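Local coordinates for peptidoglycan-N-acetylglucosamine deacetylase BC_1960 (Bacillus cereus, PDB 4L1G), which removes acetyl groups from N-acetylglucosamine residues of peptidoglycan, and also from chitin oligomers, as a zinc-dependent polysaccharide deacetylase, at residues A[195-200]-A[220-225]; A[206-211]-A[236-241]. All blocks are in the same frame, centred on the assembly; numbering follows the deposited sequence.

Contact 1 of 2, residues A[195-200]-A[220-225]; sequences VDTVDW and SVILQH. With ACT (acetate ion), chain F.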
ATOM      1  N   VAL A 195      -9.576  -5.721  -1.572  1.00  8.70           N
ATOM      2  CA  VAL A 195      -9.712  -6.741  -0.538  1.00  8.60           C
ATOM      3  C   VAL A 195      -9.226  -6.198   0.803  1.00  8.66           C
ATOM      4  O   VAL A 195      -8.036  -5.937   0.984  1.00  8.46           O
ATOM      5  CB  VAL A 195      -8.931  -8.029  -0.886  1.00  8.65           C
ATOM      6  CG1 VAL A 195      -9.057  -9.051   0.241  1.00  9.16           C
ATOM      7  CG2 VAL A 195      -9.425  -8.616  -2.201  1.00  8.93           C
ATOM      8  N   ASP A 196     -10.151  -6.026   1.739  1.00 15.09           N
ATOM      9  CA  ASP A 196      -9.817  -5.486   3.051  1.00 16.03           C
ATOM     10  C   ASP A 196      -9.758  -6.586   4.104  1.00 18.18           C
ATOM     11  O   ASP A 196     -10.750  -7.268   4.360  1.00 19.43           O
ATOM     12  CB  ASP A 196     -10.826  -4.410   3.459  1.00 16.06           C
ATOM     13  CG  ASP A 196     -10.403  -3.657   4.706  1.00 16.76           C
ATOM     14  OD1 ASP A 196      -9.264  -3.861   5.176  1.00 17.22           O
ATOM     15  OD2 ASP A 196     -11.208  -2.846   5.211  1.00 16.79           O
ATOM     16  N   THR A 197      -8.589  -6.747   4.716  1.00 11.19           N
ATOM     17  CA  THR A 197      -8.382  -7.781   5.722  1.00 11.98           C
ATOM     18  C   THR A 197      -8.913  -7.360   7.085  1.00 12.77           C
ATOM     19  O   THR A 197      -9.012  -8.187   7.990  1.00 14.42           O
ATOM     20  CB  THR A 197      -6.886  -8.123   5.886  1.00 11.95           C
ATOM     21  OG1 THR A 197      -6.186  -6.984   6.408  1.00 11.85           O
ATOM     22  CG2 THR A 197      -6.271  -8.528   4.555  1.00 11.29           C
ATOM     23  N   VAL A 198      -9.262  -6.079   7.214  1.00 22.43           N
ATOM     24  CA  VAL A 198      -9.601  -5.448   8.500  1.00 23.46           C
ATOM     25  C   VAL A 198      -8.728  -5.937   9.662  1.00 25.33           C
ATOM     26  O   VAL A 198      -9.209  -6.177  10.771  1.00 26.45           O
ATOM     27  CB  VAL A 198     -11.130  -5.515   8.842  1.00 24.00           C
ATOM     28  CG1 VAL A 198     -11.942  -4.740   7.812  1.00 22.13           C
ATOM     29  CG2 VAL A 198     -11.638  -6.950   8.951  1.00 25.57           C
ATOM     30  N   ASP A 199      -7.431  -6.064   9.389  1.00 14.79           N
ATOM     31  CA  ASP A 199      -6.485  -6.647  10.337  1.00 15.80           C
ATOM     32  C   ASP A 199      -6.237  -5.780  11.570  1.00 15.60           C
ATOM     33  O   ASP A 199      -5.773  -6.274  12.600  1.00 16.46           O
ATOM     34  CB  ASP A 199      -5.164  -6.998   9.639  1.00 14.55           C
ATOM     35  CG  ASP A 199      -4.527  -5.812   8.929  1.00 13.42           C
ATOM     36  OD1 ASP A 199      -5.207  -4.785   8.724  1.00 13.07           O
ATOM     37  OD2 ASP A 199      -3.338  -5.911   8.561  1.00 13.19           O
ATOM     38  N   TRP A 200      -6.561  -4.496  11.467  1.00 31.28           N
ATOM     39  CA  TRP A 200      -6.383  -3.568  12.579  1.00 31.15           C
ATOM     40  C   TRP A 200      -7.313  -3.896  13.747  1.00 32.26           C
ATOM     41  O   TRP A 200      -7.082  -3.459  14.872  1.00 32.45           O
ATOM     42  CB  TRP A 200      -6.606  -2.128  12.114  1.00 29.60           C
ATOM     43  CG  TRP A 200      -7.922  -1.926  11.429  1.00 29.07           C
ATOM     44  CD1 TRP A 200      -8.183  -2.070  10.097  1.00 28.07           C
ATOM     45  CD2 TRP A 200      -9.160  -1.550  12.043  1.00 29.23           C
ATOM     46  NE1 TRP A 200      -9.507  -1.804   9.843  1.00 27.68           N
ATOM     47  CE2 TRP A 200     -10.129  -1.482  11.022  1.00 28.43           C
ATOM     48  CE3 TRP A 200      -9.544  -1.261  13.356  1.00 29.99           C
ATOM     49  CZ2 TRP A 200     -11.456  -1.136  11.272  1.00 28.43           C
ATOM     50  CZ3 TRP A 200     -10.863  -0.920  13.603  1.00 30.02           C
ATOM     51  CH2 TRP A 200     -11.803  -0.860  12.566  1.00 29.36           C
ATOM     52  N   SER A 220      -6.763  -8.321  -7.831  1.00  8.70           N
ATOM     53  CA  SER A 220      -7.067  -7.890  -6.467  1.00  8.61           C
ATOM     54  C   SER A 220      -5.915  -7.140  -5.793  1.00  8.39           C
ATOM     55  O   SER A 220      -4.758  -7.568  -5.844  1.00  8.45           O
ATOM     56  CB  SER A 220      -7.480  -9.080  -5.594  1.00  8.97           C
ATOM     57  OG  SER A 220      -8.747  -9.590  -5.978  1.00  9.26           O
ATOM     58  N   VAL A 221      -6.246  -6.015  -5.169  1.00  8.24           N
ATOM     59  CA  VAL A 221      -5.299  -5.300  -4.328  1.00  8.15           C
ATOM     60  C   VAL A 221      -5.696  -5.491  -2.870  1.00  8.38           C
ATOM     61  O   VAL A 221      -6.760  -5.047  -2.438  1.00  8.46           O
ATOM     62  CB  VAL A 221      -5.236  -3.800  -4.673  1.00  7.95           C
ATOM     63  CG1 VAL A 221      -4.338  -3.067  -3.690  1.00  7.97           C
ATOM     64  CG2 VAL A 221      -4.743  -3.607  -6.099  1.00  7.88           C
ATOM     65  N   ILE A 222      -4.836  -6.171  -2.120  1.00  8.60           N
ATOM     66  CA  ILE A 222      -5.123  -6.536  -0.737  1.00  8.66           C
ATOM     67  C   ILE A 222      -4.581  -5.482   0.229  1.00  8.51           C
ATOM     68  O   ILE A 222      -3.493  -4.944   0.019  1.00  8.66           O
ATOM     69  CB  ILE A 222      -4.514  -7.917  -0.413  1.00  8.92           C
ATOM     70  CG1 ILE A 222      -5.002  -8.955  -1.431  1.00  9.17           C
ATOM     71  CG2 ILE A 222      -4.853  -8.348   1.005  1.00  8.67           C
ATOM     72  CD1 ILE A 222      -4.215 -10.250  -1.420  1.00  9.70           C
ATOM     73  N   LEU A 223      -5.349  -5.181   1.276  1.00 10.29           N
ATOM     74  CA  LEU A 223      -4.937  -4.190   2.270  1.00 10.70           C
ATOM     75  C   LEU A 223      -4.582  -4.808   3.618  1.00 12.30           C
ATOM     76  O   LEU A 223      -5.419  -5.435   4.270  1.00 13.64           O
ATOM     77  CB  LEU A 223      -6.025  -3.133   2.476  1.00 10.69           C
ATOM     78  CG  LEU A 223      -5.759  -2.141   3.616  1.00 11.36           C
ATOM     79  CD1 LEU A 223      -4.590  -1.228   3.281  1.00 10.59           C
ATOM     80  CD2 LEU A 223      -6.998  -1.324   3.949  1.00 11.44           C
ATOM     81  N   GLN A 224      -3.333  -4.617   4.030  1.00 10.45           N
ATOM     82  CA  GLN A 224      -2.900  -4.962   5.378  1.00 12.10           C
ATOM     83  C   GLN A 224      -2.174  -3.773   6.007  1.00 12.38           C
ATOM     84  O   GLN A 224      -1.906  -2.776   5.333  1.00 11.21           O
ATOM     85  CB  GLN A 224      -2.002  -6.198   5.359  1.00 12.06           C
ATOM     86  CG  GLN A 224      -2.757  -7.494   5.142  1.00 12.51           C
ATOM     87  CD  GLN A 224      -1.837  -8.672   4.921  1.00 12.17           C
ATOM     88  OE1 GLN A 224      -1.264  -8.830   3.843  1.00 10.79           O
ATOM     89  NE2 GLN A 224      -1.687  -9.507   5.943  1.00 13.53           N
ATOM     90  N   HIS A 225      -1.860  -3.875   7.295  1.00 14.52           N
ATOM     91  CA  HIS A 225      -1.229  -2.771   8.009  1.00 15.05           C
ATOM     92  C   HIS A 225       0.047  -3.182   8.734  1.00 15.02           C
ATOM     93  O   HIS A 225       0.201  -4.329   9.151  1.00 15.38           O
ATOM     94  CB  HIS A 225      -2.207  -2.146   9.014  1.00 16.08           C
ATOM     95  CG  HIS A 225      -3.368  -1.447   8.378  1.00 14.95           C
ATOM     96  ND1 HIS A 225      -4.539  -2.095   8.046  1.00 15.02           N
ATOM     97  CD2 HIS A 225      -3.537  -0.154   8.010  1.00 13.59           C
ATOM     98  CE1 HIS A 225      -5.379  -1.232   7.503  1.00 13.71           C
ATOM     99  NE2 HIS A 225      -4.795  -0.047   7.469  1.00 12.88           N
TER
HETATM  100  C   ACT F 302      -5.690   3.267   5.678  1.00 32.34           C
HETATM  101  O   ACT F 302      -6.369   3.805   6.578  1.00 45.66           O
HETATM  102  OXT ACT F 302      -4.807   2.473   6.065  1.00 31.48           O
HETATM  103  CH3 ACT F 302      -5.921   3.554   4.222  1.00 28.83           C

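Contact 2 of 2, residues A[206-211]-A[236-241]; sequences DTITNN and VDALDK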
ATOM      1  N   ASP A 206      -6.384 -17.029  10.822  1.00 32.47           N
ATOM      2  CA  ASP A 206      -7.349 -17.846  10.092  1.00 32.81           C
ATOM      3  C   ASP A 206      -8.500 -17.004   9.543  1.00 32.92           C
ATOM      4  O   ASP A 206      -8.977 -17.242   8.433  1.00 32.31           O
ATOM      5  CB  ASP A 206      -7.892 -18.973  10.974  1.00 34.17           C
ATOM      6  CG  ASP A 206      -6.923 -20.136  11.101  1.00 34.05           C
ATOM      7  OD1 ASP A 206      -6.201 -20.425  10.122  1.00 32.85           O
ATOM      8  OD2 ASP A 206      -6.886 -20.765  12.179  1.00 35.11           O
ATOM      9  N   THR A 207      -8.940 -16.024  10.327  1.00 22.28           N
ATOM     10  CA  THR A 207     -10.018 -15.134   9.911  1.00 22.57           C
ATOM     11  C   THR A 207      -9.592 -14.312   8.699  1.00 21.31           C
ATOM     12  O   THR A 207     -10.331 -14.198   7.720  1.00 21.03           O
ATOM     13  CB  THR A 207     -10.430 -14.178  11.048  1.00 23.36           C
ATOM     14  OG1 THR A 207     -10.923 -14.939  12.159  1.00 24.31           O
ATOM     15  CG2 THR A 207     -11.510 -13.218  10.579  1.00 23.28           C
ATOM     16  N   ILE A 208      -8.391 -13.748   8.775  1.00 18.42           N
ATOM     17  CA  ILE A 208      -7.845 -12.949   7.686  1.00 16.64           C
ATOM     18  C   ILE A 208      -7.650 -13.788   6.428  1.00 15.75           C
ATOM     19  O   ILE A 208      -7.995 -13.358   5.326  1.00 14.74           O
ATOM     20  CB  ILE A 208      -6.512 -12.294   8.094  1.00 16.01           C
ATOM     21  CG1 ILE A 208      -6.752 -11.309   9.238  1.00 16.81           C
ATOM     22  CG2 ILE A 208      -5.870 -11.591   6.909  1.00 14.66           C
ATOM     23  CD1 ILE A 208      -5.491 -10.736   9.830  1.00 16.36           C
ATOM     24  N   THR A 209      -7.113 -14.993   6.603  1.00 14.73           N
ATOM     25  CA  THR A 209      -6.847 -15.888   5.479  1.00 14.48           C
ATOM     26  C   THR A 209      -8.128 -16.300   4.757  1.00 14.47           C
ATOM     27  O   THR A 209      -8.199 -16.244   3.528  1.00 13.78           O
ATOM     28  CB  THR A 209      -6.085 -17.151   5.930  1.00 15.43           C
ATOM     29  OG1 THR A 209      -4.818 -16.774   6.483  1.00 15.48           O
ATOM     30  CG2 THR A 209      -5.862 -18.093   4.754  1.00 15.29           C
ATOM     31  N   ASN A 210      -9.137 -16.709   5.523  1.00 22.67           N
ATOM     32  CA  ASN A 210     -10.419 -17.102   4.945  1.00 23.23           C
ATOM     33  C   ASN A 210     -11.087 -15.935   4.229  1.00 22.69           C
ATOM     34  O   ASN A 210     -11.737 -16.110   3.198  1.00 22.02           O
ATOM     35  CB  ASN A 210     -11.354 -17.666   6.017  1.00 25.24           C
ATOM     36  CG  ASN A 210     -10.838 -18.958   6.625  1.00 25.58           C
ATOM     37  OD1 ASN A 210      -9.964 -19.622   6.062  1.00 24.49           O
ATOM     38  ND2 ASN A 210     -11.384 -19.325   7.779  1.00 26.93           N
ATOM     39  N   ASN A 211     -10.915 -14.743   4.788  1.00 27.71           N
ATOM     40  CA  ASN A 211     -11.423 -13.523   4.184  1.00 26.62           C
ATOM     41  C   ASN A 211     -10.749 -13.252   2.843  1.00 23.91           C
ATOM     42  O   ASN A 211     -11.422 -13.085   1.825  1.00 22.79           O
ATOM     43  CB  ASN A 211     -11.215 -12.348   5.143  1.00 27.17           C
ATOM     44  CG  ASN A 211     -11.623 -11.013   4.542  1.00 25.32           C
ATOM     45  OD1 ASN A 211     -12.420 -10.950   3.605  1.00 24.26           O
ATOM     46  ND2 ASN A 211     -11.077  -9.934   5.090  1.00 24.85           N
ATOM     47  N   VAL A 236       0.389 -10.628  10.272  1.00 20.31           N
ATOM     48  CA  VAL A 236       1.696 -11.081   9.825  1.00 19.23           C
ATOM     49  C   VAL A 236       1.672 -12.591   9.608  1.00 19.54           C
ATOM     50  O   VAL A 236       2.120 -13.085   8.571  1.00 18.58           O
ATOM     51  CB  VAL A 236       2.801 -10.717  10.834  1.00 19.44           C
ATOM     52  CG1 VAL A 236       4.162 -11.133  10.301  1.00 19.00           C
ATOM     53  CG2 VAL A 236       2.780  -9.224  11.129  1.00 19.31           C
ATOM     54  N   ASP A 237       1.131 -13.315  10.585  1.00 26.65           N
ATOM     55  CA  ASP A 237       1.033 -14.770  10.504  1.00 27.13           C
ATOM     56  C   ASP A 237       0.154 -15.229   9.344  1.00 26.79           C
ATOM     57  O   ASP A 237       0.355 -16.312   8.798  1.00 26.63           O
ATOM     58  CB  ASP A 237       0.493 -15.348  11.813  1.00 28.84           C
ATOM     59  CG  ASP A 237       1.428 -15.121  12.981  1.00 29.27           C
ATOM     60  OD1 ASP A 237       0.935 -15.011  14.124  1.00 30.53           O
ATOM     61  OD2 ASP A 237       2.656 -15.049  12.758  1.00 28.75           O
ATOM     62  N   ALA A 238      -0.820 -14.401   8.977  1.00 17.70           N
ATOM     63  CA  ALA A 238      -1.737 -14.721   7.887  1.00 17.36           C
ATOM     64  C   ALA A 238      -0.998 -14.929   6.570  1.00 16.23           C
ATOM     65  O   ALA A 238      -1.429 -15.714   5.730  1.00 16.10           O
ATOM     66  CB  ALA A 238      -2.786 -13.627   7.739  1.00 17.58           C
ATOM     67  N   LEU A 239       0.117 -14.227   6.400  1.00 14.41           N
ATOM     68  CA  LEU A 239       0.918 -14.315   5.181  1.00 14.55           C
ATOM     69  C   LEU A 239       1.420 -15.729   4.902  1.00 15.63           C
ATOM     70  O   LEU A 239       1.565 -16.124   3.744  1.00 15.27           O
ATOM     71  CB  LEU A 239       2.104 -13.346   5.250  1.00 14.73           C
ATOM     72  CG  LEU A 239       1.748 -11.859   5.308  1.00 13.73           C
ATOM     73  CD1 LEU A 239       3.000 -11.001   5.397  1.00 14.02           C
ATOM     74  CD2 LEU A 239       0.909 -11.472   4.103  1.00 12.67           C
ATOM     75  N   ASP A 240       1.684 -16.488   5.963  1.00 20.06           N
ATOM     76  CA  ASP A 240       2.159 -17.863   5.819  1.00 21.03           C
ATOM     77  C   ASP A 240       1.099 -18.768   5.198  1.00 20.94           C
ATOM     78  O   ASP A 240       1.416 -19.838   4.684  1.00 21.48           O
ATOM     79  CB  ASP A 240       2.610 -18.434   7.169  1.00 22.32           C
ATOM     80  CG  ASP A 240       3.959 -17.894   7.613  1.00 22.79           C
ATOM     81  OD1 ASP A 240       4.208 -17.841   8.837  1.00 23.66           O
ATOM     82  OD2 ASP A 240       4.773 -17.526   6.740  1.00 22.14           O
ATOM     83  N   LYS A 241      -0.157 -18.336   5.252  1.00 23.21           N
ATOM     84  CA  LYS A 241      -1.258 -19.100   4.673  1.00 23.42           C
ATOM     85  C   LYS A 241      -1.751 -18.471   3.376  1.00 22.25           C
ATOM     86  O   LYS A 241      -2.004 -19.168   2.394  1.00 21.97           O
ATOM     87  CB  LYS A 241      -2.418 -19.207   5.664  1.00 24.93           C
ATOM     88  CG  LYS A 241      -2.138 -20.082   6.874  1.00 26.21           C
ATOM     89  CD  LYS A 241      -3.327 -20.082   7.820  1.00 28.02           C
ATOM     90  CE  LYS A 241      -3.108 -21.015   8.995  1.00 29.19           C
ATOM     91  NZ  LYS A 241      -3.058 -22.437   8.565  1.00 30.15           N
TER

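Contact 1 of 2, residues A[195-200]-A[220-225]
H225 and D199 make a two-pronged polar link. H225 ND1 donates to D199 OD1 at 2.9 Å, almost straight (171°) and close to the imidazole plane. H225 N donates to D199 OD2 at 2.8 Å. Both oxygens use their syn lone pairs, although the carboxylate is turned obliquely to the ring. D199 holds CG between its backbone N and carbonyl carbon (chi1 56°), which brings the carboxylate up to H225. S235 OG is also hydrogen-bonded to D199 OD2, so that oxygen has a second partner. The clamp sets the rotation of the imidazole and leaves NE2 for other partners. H225 NE2 donates to OXT of an acetate ion at 2.9 Å; the acetate probably comes from the crystallisation liquor. H225 is the predicted proton donor, and it lies beside the zinc ligand D81.

Backbone bonds join the strands. V195 N donates to V221 O, and L223 N to V195 O at 2.8 Å. This is parallel pairing of strands 195-196 and 221-225. They are linked through helix 205-215 in a beta-alpha-beta crossover of the deacetylase barrel. Beyond the paired strands, T197 takes over. T197 OG1 donates to L223 O at 2.7 Å, in the carbonyl plane, while T197 N adds a weak bond to the same oxygen. V198 N reaches D196 OD1 from above the carboxylate plane, closing an Asx turn.

Two apolar contacts involve I222. V195 CB meets I222 CG1, and T197 CG2 meets I222 CG2 at 3.8 Å. Separately, the L223 CD2 methyl lies beside the carboxylate oxygen D196 OD1. W200 and H225 form an offset edge-to-face pair, the edge of W200 toward the imidazole face, with planes 89° apart. Its closest atoms are W200 CD1 and H225 CE1, 3.9 Å apart.

Contact 2 of 2, residues A[206-211]-A[236-241]
The D206 carboxylate is the flat group that meets the other helix, and no aromatic ring takes part. It reaches K241 through one oxygen. D206 OD1 touches K241 CE at 3.3 Å, with CE tilted somewhat out of the carboxylate plane. K241 CD is the next atom near that oxygen. The two side chains pass at a slant. The lysine chain is extended as far as CE and then bends (chi4 -67°), leaving NZ farther from OD1 than CE is.

T209 lies across the base of K241 at about a right angle. T209 OG1 is 3.5 Å from K241 CB, and the T209 CG2 methyl is also against that CB. T209 OG1 has its hydrogen-bond partner in its own helix, A205 O. A238 O, at 3.6 Å from T209 OG1, is a neighbour without a hydrogen bond.

Deeper in the interface, I208 CG2 packs on A238 CB at 3.8 Å. I208 also touches S235 and I242 of helix 233-248, and T197 and D199 of the loop beside the barrel strands. The contact thus joins two outer helices of the barrel, 205-215 and 233-248. The axes of segments 206-211 and 236-241 come within 8.6 Å and cross at -49°. T209 and A238 have the nearest CA atoms of the two segments, and the small alanine faces the other helix.

No hydrogen bond spans the two segments. D206 OD1 and K241 NZ carry opposite charges but stand 4.0 Å apart, beyond a salt bridge. Both residues are exposed, so their attraction is probably modest, and the buried I208, T209 and A238 meet mainly by van der Waals contact.

In the fold
The centres of contacts 1 and 2 are about 11 Å apart, on the same side of the chain's centre. Contact 1 lies among the inner barrel strands, contact 2 in the helical layer outside. Their segments alternate along the chain: 195-200, 206-211, 220-225, 236-241. Helix 205-215 is the connection between the two strands of contact 1, and helix 233-248 comes after the second strand. The layers touch directly. N211 ND2 is probably hydrogen-bonded to D196 O, and L239 packs against Q224. I208 is about 9 Å from H225, measured between side chains. The helices back strand 221-225, which carries the predicted proton donor, and the loop that holds its D199 partner, all within the NodB homology region.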